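Local coordinates for protein Ara h 8 allergen isoform (Arachis hypogaea, PDB 6V8M) that binds 8-anilino-1-naphthalene sulfonate in and around its internal cavity and, as a PR-10 plant-defence protein of the Bet v 1 family, may bind abscisic acid, at residues F6-T11 against D134-S139; T23-D28 against I74-Y79; V53-A58 against T64-H69. One frame throughout, in Å; residues are numbered along the deposited sequence.

In the fold
From the N terminus, strand 3-12 supplies the first half of contact 1, whose partner is the long C-terminal helix 129-152; the loop so closed contains both of the others. Contact 2 follows, tying the end of helix 16-25 to the end of strand 64-75 and the turn after it. Inside its loop lies contact 3, the hairpin of strands 53-59 and 64-75. The three are therefore nested, and none crosses another. Contacts 2 and 3 share strand 64-75 and touch through the salt bridge of Asp28 with Lys54. Contacts 1 and 3, on opposite sides of the chain's centre, both touch the chain E ligand between helix and sheet.

Contact 1: F6-T11 against D134-S139; sequences FEEEST and DVKQKS. With 2AN (8-anilino-1-naphthalene sulfonate), chain C; 2AN (8-anilino-1-naphthalene sulfonate), chain D; 2AN (8-anilino-1-naphthalene sulfonate), chain E.
The carboxylate of Glu8 meets the ammonium end of Lys136 in a salt bridge from strand to helix, the two side chains reaching for each other from opposite directions. It bridges strand 3-12 and helix 129-152 near the surface of the Bet v 1 fold, in which a curved antiparallel sheet wraps round a long C-terminal helix. Lys136 NZ donates to the syn lone pair of Glu8 OE1 at 2.5 Å, a short separation whose exact value should not be pressed. With CG anti to the backbone N (chi1 -175°) and the chain straight beyond it, lysine is long enough to carry its charge to the strand. The same methylenes lie along the chain C 8-anilino-1-naphthalene sulfonate, held between the two segments. Lys136 CB touches phenyl carbon C13 of this ligand at 3.6 Å, while Lys136 CE comes within 3.2 Å of its sulfonate O1. From the strand, Glu8 CB lies 3.5 Å from sulfonate O2. Lys138 likewise combines apolar and charged contacts: its methylenes lie between two further ligands. Its CE approaches C6 of the chain D ligand at 3.5 Å, and its CD lies 3.8 Å from C4 of the chain E ligand. A bend at chi4 (70°) turns its amine back one helical turn, where Lys138 NZ meets Asp134 OD1 at 2.8 Å in a weakly bonded salt bridge; Glu60 is a second acidic partner. Small enough to sit between the chain C and chain E ligands, Ser139 sends OG back to Val135 O at 2.8 Å, and Ser139 N reaches that oxygen from the opposite face of its plane.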
# COMPACT_ATOMS: atom_id res chain seq x y z
N PHE A 6 -11.17 8.54 2.66
CA PHE A 6 -10.47 8.94 3.89
C PHE A 6 -9.19 9.63 3.48
O PHE A 6 -8.48 9.12 2.62
CB PHE A 6 -10.18 7.76 4.81
CG PHE A 6 -11.40 7.01 5.24
CD1 PHE A 6 -12.12 7.41 6.36
CD2 PHE A 6 -11.85 5.93 4.50
CE1 PHE A 6 -13.26 6.72 6.73
CE2 PHE A 6 -13.01 5.26 4.86
CZ PHE A 6 -13.70 5.66 5.98
N GLU A 7 -8.93 10.81 4.03
CA GLU A 7 -7.68 11.57 3.74
C GLU A 7 -6.93 11.76 5.05
O GLU A 7 -7.55 12.24 6.04
CB GLU A 7 -7.99 12.90 3.05
CG GLU A 7 -8.51 12.73 1.64
CD GLU A 7 -8.81 14.00 0.87
OE1 GLU A 7 -7.97 14.92 0.91
OE2 GLU A 7 -9.89 14.07 0.24
N GLU A 8 -5.64 11.46 5.08
CA GLU A 8 -4.85 11.60 6.32
C GLU A 8 -3.44 12.07 6.00
O GLU A 8 -2.94 11.79 4.90
CB GLU A 8 -4.77 10.29 7.09
CG GLU A 8 -6.13 9.82 7.52
CD GLU A 8 -6.10 8.83 8.66
OE1 GLU A 8 -6.86 7.86 8.59
OE2 GLU A 8 -5.32 9.05 9.60
N GLU A 9 -2.87 12.81 6.94
CA GLU A 9 -1.42 13.17 6.88
C GLU A 9 -0.71 12.58 8.09
O GLU A 9 -1.30 12.52 9.17
CB GLU A 9 -1.24 14.68 6.82
CG GLU A 9 -2.08 15.34 5.75
CD GLU A 9 -1.78 16.81 5.52
OE1 GLU A 9 -2.49 17.43 4.69
OE2 GLU A 9 -0.85 17.34 6.18
N SER A 10 0.55 12.22 7.90
CA SER A 10 1.46 11.77 8.97
C SER A 10 2.87 12.22 8.59
O SER A 10 3.02 12.96 7.58
CB SER A 10 1.34 10.28 9.20
OG SER A 10 1.50 9.55 7.99
N THR A 11 3.84 11.87 9.42
CA THR A 11 5.25 12.27 9.20
C THR A 11 6.15 11.08 9.46
O THR A 11 5.70 10.09 10.10
CB THR A 11 5.65 13.47 10.07
OG1 THR A 11 5.67 13.02 11.43
CG2 THR A 11 4.70 14.64 9.96
N ASP A 134 -8.74 -3.04 9.47
CA ASP A 134 -7.84 -4.10 8.96
C ASP A 134 -7.00 -3.53 7.80
O ASP A 134 -5.77 -3.77 7.79
CB ASP A 134 -8.61 -5.34 8.56
CG ASP A 134 -7.67 -6.44 8.12
OD1 ASP A 134 -6.95 -6.96 9.00
OD2 ASP A 134 -7.63 -6.73 6.89
N VAL A 135 -7.62 -2.80 6.88
CA VAL A 135 -6.90 -2.25 5.70
C VAL A 135 -5.93 -1.17 6.19
O VAL A 135 -4.81 -1.10 5.69
CB VAL A 135 -7.89 -1.74 4.65
CG1 VAL A 135 -7.17 -0.94 3.57
CG2 VAL A 135 -8.71 -2.89 4.07
N LYS A 136 -6.33 -0.37 7.17
CA LYS A 136 -5.43 0.68 7.71
C LYS A 136 -4.25 0.02 8.42
O LYS A 136 -3.13 0.45 8.19
CB LYS A 136 -6.20 1.64 8.60
CG LYS A 136 -5.41 2.82 9.11
CD LYS A 136 -6.32 3.92 9.64
CE LYS A 136 -5.70 5.30 9.72
NZ LYS A 136 -6.65 6.18 10.44
N GLN A 137 -4.49 -1.05 9.18
CA GLN A 137 -3.42 -1.72 9.95
C GLN A 137 -2.40 -2.35 9.00
O GLN A 137 -1.20 -2.23 9.29
CB GLN A 137 -3.95 -2.78 10.92
CG GLN A 137 -4.19 -2.21 12.30
CD GLN A 137 -3.84 -3.15 13.43
OE1 GLN A 137 -4.46 -4.20 13.62
NE2 GLN A 137 -2.89 -2.72 14.27
N LYS A 138 -2.85 -2.99 7.93
CA LYS A 138 -1.94 -3.59 6.92
C LYS A 138 -1.14 -2.49 6.21
O LYS A 138 0.07 -2.67 6.01
CB LYS A 138 -2.72 -4.46 5.94
CG LYS A 138 -3.22 -5.75 6.58
CD LYS A 138 -4.08 -6.54 5.62
CE LYS A 138 -4.24 -7.99 6.03
NZ LYS A 138 -5.07 -8.15 7.23
N SER A 139 -1.79 -1.40 5.82
CA SER A 139 -1.14 -0.29 5.09
C SER A 139 -0.06 0.31 5.97
O SER A 139 1.10 0.49 5.50
CB SER A 139 -2.17 0.75 4.72
OG SER A 139 -3.12 0.21 3.84
C1 2AN C . -2.35 4.94 4.87
C2 2AN C . -2.47 4.32 3.65
C3 2AN C . -1.35 3.88 2.94
C4 2AN C . -0.11 4.08 3.45
C5 2AN C . 0.07 4.72 4.70
C6 2AN C . 1.38 4.90 5.19
C7 2AN C . 1.61 5.50 6.36
C8 2AN C . 0.54 5.96 7.14
N 2AN C . -3.52 5.40 5.54
S 2AN C . -1.93 6.42 7.87
C9 2AN C . -0.75 5.81 6.72
C10 2AN C . -1.05 5.17 5.46
C11 2AN C . -4.81 4.85 5.55
C12 2AN C . -5.02 3.51 5.26
C13 2AN C . -6.30 2.99 5.26
C14 2AN C . -7.38 3.78 5.57
C15 2AN C . -7.18 5.11 5.87
C16 2AN C . -5.91 5.65 5.86
O1 2AN C . -2.85 5.38 8.17
O2 2AN C . -2.70 7.52 7.17
O3 2AN C . -1.18 6.96 8.96
C1 2AN D . 0.40 -7.72 7.56
C2 2AN D . 0.71 -6.59 6.87
C3 2AN D . 0.35 -6.43 5.53
C4 2AN D . -0.30 -7.43 4.88
C5 2AN D . -0.64 -8.62 5.54
C6 2AN D . -1.35 -9.62 4.85
C7 2AN D . -1.72 -10.76 5.47
C8 2AN D . -1.43 -10.96 6.83
N 2AN D . 0.82 -7.86 8.88
S 2AN D . -0.47 -10.40 9.28
C9 2AN D . -0.71 -10.05 7.55
C10 2AN D . -0.31 -8.80 6.92
C11 2AN D . 0.87 -6.88 9.88
C12 2AN D . 0.02 -5.77 9.87
C13 2AN D . 0.10 -4.84 10.90
C14 2AN D . 1.00 -5.00 11.92
C15 2AN D . 1.84 -6.10 11.93
C16 2AN D . 1.79 -7.03 10.91
O1 2AN D . -1.06 -9.31 9.99
O2 2AN D . -0.98 -11.70 9.55
O3 2AN D . 1.06 -10.43 9.53
C1 2AN E . -3.99 -6.89 1.58
C2 2AN E . -5.30 -7.14 1.86
C3 2AN E . -6.16 -6.13 2.28
C4 2AN E . -5.67 -4.89 2.53
C5 2AN E . -4.32 -4.57 2.25
C6 2AN E . -3.85 -3.26 2.48
C7 2AN E . -2.58 -2.93 2.24
C8 2AN E . -1.68 -3.86 1.70
N 2AN E . -3.12 -7.94 1.24
S 2AN E . -0.88 -6.13 0.64
C9 2AN E . -2.06 -5.16 1.51
C10 2AN E . -3.42 -5.57 1.76
C11 2AN E . -3.34 -9.33 1.37
C12 2AN E . -2.63 -10.14 0.49
C13 2AN E . -2.84 -11.51 0.49
C14 2AN E . -3.72 -12.08 1.38
C15 2AN E . -4.42 -11.28 2.26
C16 2AN E . -4.24 -9.91 2.26
O1 2AN E . -1.59 -6.74 -0.45
O2 2AN E . 0.21 -5.28 0.26
O3 2AN E . -0.36 -7.26 1.55

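Contact 2: T23-D28 against I74-Y79; sequences TVVDGD and IDEATY
Val25, Ile74 and Glu76 bury the larger share of this small interface, and Val24 completes it. The meeting of Val25 with Glu76 is peripheral: the valine branches stand roughly perpendicular to the glutamate chain, and Val25 CG2 lies 3.5 Å from Glu76 OE1. Glutamate suits such a place, since the extended chain brings a carboxylate oxygen against the valine methyl at the exposed margin, where its charge can still meet solvent. Phe20 of helix 16-25 touches both residues. Beside this pair, Ile74 and Val24 lie alongside each other, pointing opposite ways, so that Ile74 CD1 comes to 3.6 Å from Val24 CG1 and Ile74 CG1 stands 4.1 Å from the same methyl. With chi1 at -178° and chi2 at 171°, the isoleucine chain is fully stretched, and its terminal methyl is what arrives at the helix. Tyr81 of the next strand packs against both aliphatic chains. In the Bet v 1 fold the two short helices, 16-25 and 27-34, form a V on which the C-terminal part of helix 129-152 rests, and here the last turn of helix 16-25 meets the end of strand 64-75 and the turn after it. Glycine suits position 27, where the Thr23 carbonyl oxygen crowds the backbone. Beyond Ile74 the chain reverses through a type I turn from Glu76 to Tyr79, with Tyr79 N bonded to Glu76 O at 3.2 Å. Asp75 braces this turn as an Asx motif. Its OD2 accepts from Thr78 OG1 at 2.8 Å through the anti lone pair, and from Thr78 N at 3.1 Å, the two donors arriving from opposite faces of the carboxylate plane.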
# COMPACT_ATOMS: atom_id res chain seq x y z
N THR A 23 10.03 2.35 0.08
CA THR A 23 8.60 1.96 0.14
C THR A 23 8.04 1.67 -1.26
O THR A 23 7.13 0.83 -1.37
CB THR A 23 7.74 3.01 0.85
OG1 THR A 23 7.86 4.28 0.22
CG2 THR A 23 8.13 3.15 2.30
N VAL A 24 8.52 2.34 -2.29
CA VAL A 24 7.85 2.23 -3.61
C VAL A 24 8.82 1.58 -4.60
O VAL A 24 8.46 0.54 -5.16
CB VAL A 24 7.37 3.61 -4.09
CG1 VAL A 24 6.83 3.53 -5.50
CG2 VAL A 24 6.34 4.17 -3.13
N VAL A 25 9.99 2.15 -4.81
CA VAL A 25 10.90 1.66 -5.89
C VAL A 25 11.37 0.24 -5.53
O VAL A 25 11.29 -0.62 -6.41
CB VAL A 25 12.05 2.64 -6.15
CG1 VAL A 25 12.99 2.17 -7.24
CG2 VAL A 25 11.50 4.02 -6.49
N ASP A 26 11.72 -0.01 -4.27
CA ASP A 26 12.24 -1.32 -3.77
C ASP A 26 11.18 -2.06 -2.95
O ASP A 26 11.49 -3.14 -2.38
CB ASP A 26 13.50 -1.12 -2.92
CG ASP A 26 14.67 -0.54 -3.70
OD1 ASP A 26 14.66 -0.62 -4.95
OD2 ASP A 26 15.61 -0.00 -3.05
N GLY A 27 9.94 -1.56 -2.90
CA GLY A 27 8.89 -2.12 -2.04
C GLY A 27 8.56 -3.56 -2.39
O GLY A 27 8.33 -4.32 -1.47
N ASP A 28 8.60 -3.93 -3.67
CA ASP A 28 8.25 -5.32 -4.07
C ASP A 28 9.26 -6.31 -3.51
O ASP A 28 8.84 -7.40 -3.09
CB ASP A 28 8.14 -5.47 -5.59
CG ASP A 28 6.96 -4.71 -6.17
OD1 ASP A 28 6.10 -4.28 -5.38
OD2 ASP A 28 6.94 -4.52 -7.40
N ILE A 74 2.85 6.53 -10.80
CA ILE A 74 4.13 6.45 -10.05
C ILE A 74 5.07 7.51 -10.61
O ILE A 74 5.19 7.60 -11.85
CB ILE A 74 4.72 5.03 -10.08
CG1 ILE A 74 6.01 4.96 -9.27
CG2 ILE A 74 4.92 4.51 -11.50
CD1 ILE A 74 6.51 3.54 -9.07
N ASP A 75 5.64 8.33 -9.72
CA ASP A 75 6.54 9.43 -10.14
C ASP A 75 7.56 9.67 -9.04
O ASP A 75 7.17 10.17 -7.96
CB ASP A 75 5.75 10.69 -10.51
CG ASP A 75 6.64 11.75 -11.13
OD1 ASP A 75 7.09 11.58 -12.28
OD2 ASP A 75 7.00 12.68 -10.42
N GLU A 76 8.83 9.39 -9.34
CA GLU A 76 9.94 9.55 -8.39
C GLU A 76 10.10 11.01 -7.99
O GLU A 76 10.30 11.25 -6.82
CB GLU A 76 11.26 9.03 -8.96
CG GLU A 76 11.44 7.55 -8.70
CD GLU A 76 12.77 6.96 -9.13
OE1 GLU A 76 12.84 5.73 -9.28
OE2 GLU A 76 13.74 7.74 -9.31
N ALA A 77 10.01 11.98 -8.90
CA ALA A 77 10.37 13.38 -8.59
C ALA A 77 9.36 13.96 -7.61
O ALA A 77 9.77 14.79 -6.74
CB ALA A 77 10.42 14.23 -9.81
N THR A 78 8.10 13.54 -7.70
CA THR A 78 7.01 14.05 -6.83
C THR A 78 6.75 13.08 -5.67
O THR A 78 5.85 13.36 -4.88
CB THR A 78 5.73 14.33 -7.63
OG1 THR A 78 5.27 13.10 -8.20
CG2 THR A 78 5.94 15.38 -8.70
N TYR A 79 7.47 11.97 -5.58
CA TYR A 79 7.29 10.98 -4.48
C TYR A 79 5.84 10.48 -4.46
O TYR A 79 5.25 10.30 -3.40
CB TYR A 79 7.65 11.60 -3.14
CG TYR A 79 8.97 12.31 -3.11
CD1 TYR A 79 10.15 11.68 -3.41
CD2 TYR A 79 9.03 13.65 -2.76
CE1 TYR A 79 11.36 12.36 -3.37
CE2 TYR A 79 10.23 14.34 -2.70
CZ TYR A 79 11.41 13.69 -2.98
OH TYR A 79 12.58 14.41 -2.91

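Contact 3: V53-A58 against T64-H69; sequences VKKVTA and TSYVLH. With 2AN (8-anilino-1-naphthalene sulfonate), chain E; 2AN (8-anilino-1-naphthalene sulfonate), chain G; 2AN (8-anilino-1-naphthalene sulfonate), chain F.
Lys55 runs out straight, its CG anti to the backbone N (chi1 -175°), whereas Tyr66 tucks CG between its own N and carbonyl carbon (chi1 65°); together these torsions lay the lysine across one face of the phenol ring. Lys55 CE stands 3.7 Å from the centroid of the Tyr66 ring in a CH-pi contact, and Lys55 NZ, 4.5 Å from that centroid, adds a cation-pi interaction. The same amine donates to sulfonate O2 of the chain G ligand, with Lys55 NZ 2.8 Å from it, so one lysine serves ring and anion alike. Leu68 adds a methyl beside Lys55 on this face. Nearby, the beta-branched Thr57 and Thr64 meet tightly, CG2 to CG2 at 3.4 Å. On the other face Val56 CG2 sits over the His69 ring, 3.5 Å from NE2, a CH-pi contact that covers one face of the ring. An imidazole suits this spot because it bonds at both ends: His69 NE2 donates to sulfonate O1 of the chain E ligand at 2.9 Å (158° at the hydrogen), and His69 ND1 is 2.6 Å from a water. Lys54 NZ makes only a weak bond to that water; the lysine's stronger partner is the carboxylate of Asp28. Small Ala58 and Ser65, with Val67, let the anilino ring of chain E lie close against the sheet. Reciprocal backbone pairs join the strands at Lys54 and His69, Val56 and Val67, and Ala58 and Ser65; Val56 N lies 2.8 Å from Val67 O. This is an antiparallel beta hairpin within the curved Bet v 1 sheet, one face lining the ligand cavity and the other receiving further ligands.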
# COMPACT_ATOMS: atom_id res chain seq x y z
N VAL A 53 0.45 -4.78 -12.99
CA VAL A 53 -0.41 -5.60 -12.10
C VAL A 53 0.48 -6.55 -11.32
O VAL A 53 1.31 -7.23 -11.94
CB VAL A 53 -1.49 -6.35 -12.90
CG1 VAL A 53 -2.35 -7.22 -11.99
CG2 VAL A 53 -2.36 -5.33 -13.64
N LYS A 54 0.26 -6.60 -10.02
CA LYS A 54 1.03 -7.48 -9.12
C LYS A 54 0.09 -8.44 -8.41
O LYS A 54 -1.05 -8.08 -8.05
CB LYS A 54 1.79 -6.71 -8.04
CG LYS A 54 2.43 -5.41 -8.49
CD LYS A 54 3.12 -4.69 -7.36
CE LYS A 54 3.62 -3.32 -7.75
NZ LYS A 54 4.18 -2.60 -6.57
N LYS A 55 0.62 -9.60 -8.11
CA LYS A 55 -0.08 -10.59 -7.27
C LYS A 55 0.65 -10.63 -5.94
O LYS A 55 1.86 -10.95 -5.92
CB LYS A 55 -0.09 -11.94 -7.95
CG LYS A 55 -0.89 -13.01 -7.23
CD LYS A 55 -0.74 -14.36 -7.89
CE LYS A 55 -1.65 -15.37 -7.22
NZ LYS A 55 -1.20 -16.76 -7.43
N VAL A 56 -0.07 -10.36 -4.86
CA VAL A 56 0.53 -10.40 -3.51
C VAL A 56 -0.02 -11.62 -2.79
O VAL A 56 -1.21 -11.69 -2.58
CB VAL A 56 0.28 -9.13 -2.68
CG1 VAL A 56 0.91 -9.34 -1.32
CG2 VAL A 56 0.76 -7.85 -3.35
N THR A 57 0.86 -12.54 -2.42
CA THR A 57 0.49 -13.80 -1.73
C THR A 57 0.91 -13.71 -0.26
O THR A 57 2.06 -13.38 0.02
CB THR A 57 1.11 -15.03 -2.41
OG1 THR A 57 0.60 -15.06 -3.75
CG2 THR A 57 0.73 -16.30 -1.71
N ALA A 58 0.00 -14.07 0.65
CA ALA A 58 0.26 -14.00 2.10
C ALA A 58 -0.28 -15.24 2.80
O ALA A 58 -1.28 -15.82 2.31
CB ALA A 58 -0.33 -12.73 2.67
N THR A 64 -2.92 -19.91 2.79
CA THR A 64 -2.35 -19.01 1.76
C THR A 64 -3.50 -18.37 0.98
O THR A 64 -4.42 -19.08 0.61
CB THR A 64 -1.38 -19.79 0.86
OG1 THR A 64 -0.42 -20.37 1.74
CG2 THR A 64 -0.69 -18.94 -0.18
N SER A 65 -3.44 -17.06 0.74
CA SER A 65 -4.40 -16.37 -0.15
C SER A 65 -3.67 -15.24 -0.86
O SER A 65 -2.49 -15.04 -0.58
CB SER A 65 -5.64 -15.93 0.61
OG SER A 65 -5.33 -14.96 1.59
N TYR A 66 -4.33 -14.60 -1.82
CA TYR A 66 -3.68 -13.52 -2.59
C TYR A 66 -4.67 -12.42 -2.88
O TYR A 66 -5.89 -12.61 -2.86
CB TYR A 66 -3.05 -14.08 -3.87
CG TYR A 66 -4.07 -14.63 -4.84
CD1 TYR A 66 -4.64 -13.81 -5.79
CD2 TYR A 66 -4.49 -15.95 -4.80
CE1 TYR A 66 -5.61 -14.26 -6.67
CE2 TYR A 66 -5.46 -16.43 -5.67
CZ TYR A 66 -6.01 -15.58 -6.62
OH TYR A 66 -6.98 -16.00 -7.49
N VAL A 67 -4.12 -11.25 -3.17
CA VAL A 67 -4.86 -10.09 -3.72
C VAL A 67 -4.06 -9.56 -4.91
O VAL A 67 -2.87 -9.90 -5.04
CB VAL A 67 -5.12 -9.00 -2.68
CG1 VAL A 67 -5.83 -9.54 -1.46
CG2 VAL A 67 -3.82 -8.31 -2.29
N LEU A 68 -4.70 -8.75 -5.74
CA LEU A 68 -4.05 -8.13 -6.91
C LEU A 68 -3.91 -6.64 -6.64
O LEU A 68 -4.79 -6.03 -6.01
CB LEU A 68 -4.85 -8.41 -8.19
CG LEU A 68 -5.06 -9.89 -8.58
CD1 LEU A 68 -5.77 -9.95 -9.91
CD2 LEU A 68 -3.74 -10.65 -8.65
N HIS A 69 -2.78 -6.08 -7.07
CA HIS A 69 -2.52 -4.63 -7.02
C HIS A 69 -2.37 -4.11 -8.44
O HIS A 69 -1.73 -4.79 -9.24
CB HIS A 69 -1.21 -4.31 -6.31
CG HIS A 69 -1.19 -4.46 -4.85
ND1 HIS A 69 -0.37 -3.70 -4.06
CD2 HIS A 69 -1.81 -5.35 -4.04
CE1 HIS A 69 -0.49 -4.10 -2.81
NE2 HIS A 69 -1.38 -5.09 -2.77
C1 2AN E . -3.99 -6.89 1.58
C2 2AN E . -5.30 -7.14 1.86
C3 2AN E . -6.16 -6.13 2.28
C4 2AN E . -5.67 -4.89 2.53
C5 2AN E . -4.32 -4.57 2.25
C6 2AN E . -3.85 -3.26 2.48
C7 2AN E . -2.58 -2.93 2.24
C8 2AN E . -1.68 -3.86 1.70
N 2AN E . -3.12 -7.94 1.24
S 2AN E . -0.88 -6.13 0.64
C9 2AN E . -2.06 -5.16 1.51
C10 2AN E . -3.42 -5.57 1.76
C11 2AN E . -3.34 -9.33 1.37
C12 2AN E . -2.63 -10.14 0.49
C13 2AN E . -2.84 -11.51 0.49
C14 2AN E . -3.72 -12.08 1.38
C15 2AN E . -4.42 -11.28 2.26
C16 2AN E . -4.24 -9.91 2.26
O1 2AN E . -1.59 -6.74 -0.45
O2 2AN E . 0.21 -5.28 0.26
O3 2AN E . -0.36 -7.26 1.55
C1 2AN G . -1.62 -15.37 -11.38
C2 2AN G . -1.94 -14.12 -11.81
C3 2AN G . -3.19 -13.55 -11.53
C4 2AN G . -4.13 -14.26 -10.85
C5 2AN G . -3.85 -15.57 -10.39
C6 2AN G . -4.83 -16.31 -9.68
C7 2AN G . -4.57 -17.56 -9.24
C8 2AN G . -3.32 -18.15 -9.47
N 2AN G . -0.36 -15.95 -11.67
S 2AN G . -0.81 -18.31 -10.36
C9 2AN G . -2.35 -17.48 -10.17
C10 2AN G . -2.58 -16.15 -10.65
C11 2AN G . 0.88 -15.33 -11.88
C12 2AN G . 1.29 -15.00 -13.17
C13 2AN G . 2.53 -14.42 -13.38
C14 2AN G . 3.37 -14.18 -12.32
C15 2AN G . 2.99 -14.52 -11.05
C16 2AN G . 1.75 -15.11 -10.82
O1 2AN G . -0.90 -19.62 -9.51
O2 2AN G . 0.21 -17.51 -9.75
O3 2AN G . -0.66 -18.69 -11.74
C1 2AN F . -10.58 -11.32 -9.68
C2 2AN F . -9.51 -11.47 -10.50
C3 2AN F . -8.62 -12.54 -10.37
C4 2AN F . -8.80 -13.45 -9.38
C5 2AN F . -9.89 -13.34 -8.48
C6 2AN F . -10.04 -14.30 -7.45
C7 2AN F . -11.05 -14.22 -6.57
C8 2AN F . -11.98 -13.18 -6.65
N 2AN F . -11.39 -10.18 -9.89
S 2AN F . -13.15 -11.00 -7.61
C9 2AN F . -11.88 -12.22 -7.63
C10 2AN F . -10.81 -12.25 -8.60
C11 2AN F . -10.88 -9.01 -10.51
C12 2AN F . -11.13 -8.74 -11.86
C13 2AN F . -10.59 -7.62 -12.47
C14 2AN F . -9.79 -6.76 -11.76
C15 2AN F . -9.51 -7.02 -10.43
C16 2AN F . -10.04 -8.14 -9.82
O1 2AN F . -12.46 -9.61 -7.46
O2 2AN F . -13.95 -11.25 -6.46
O3 2AN F . -13.78 -11.00 -8.89
O HOH W 1 1.41 -1.88 -4.76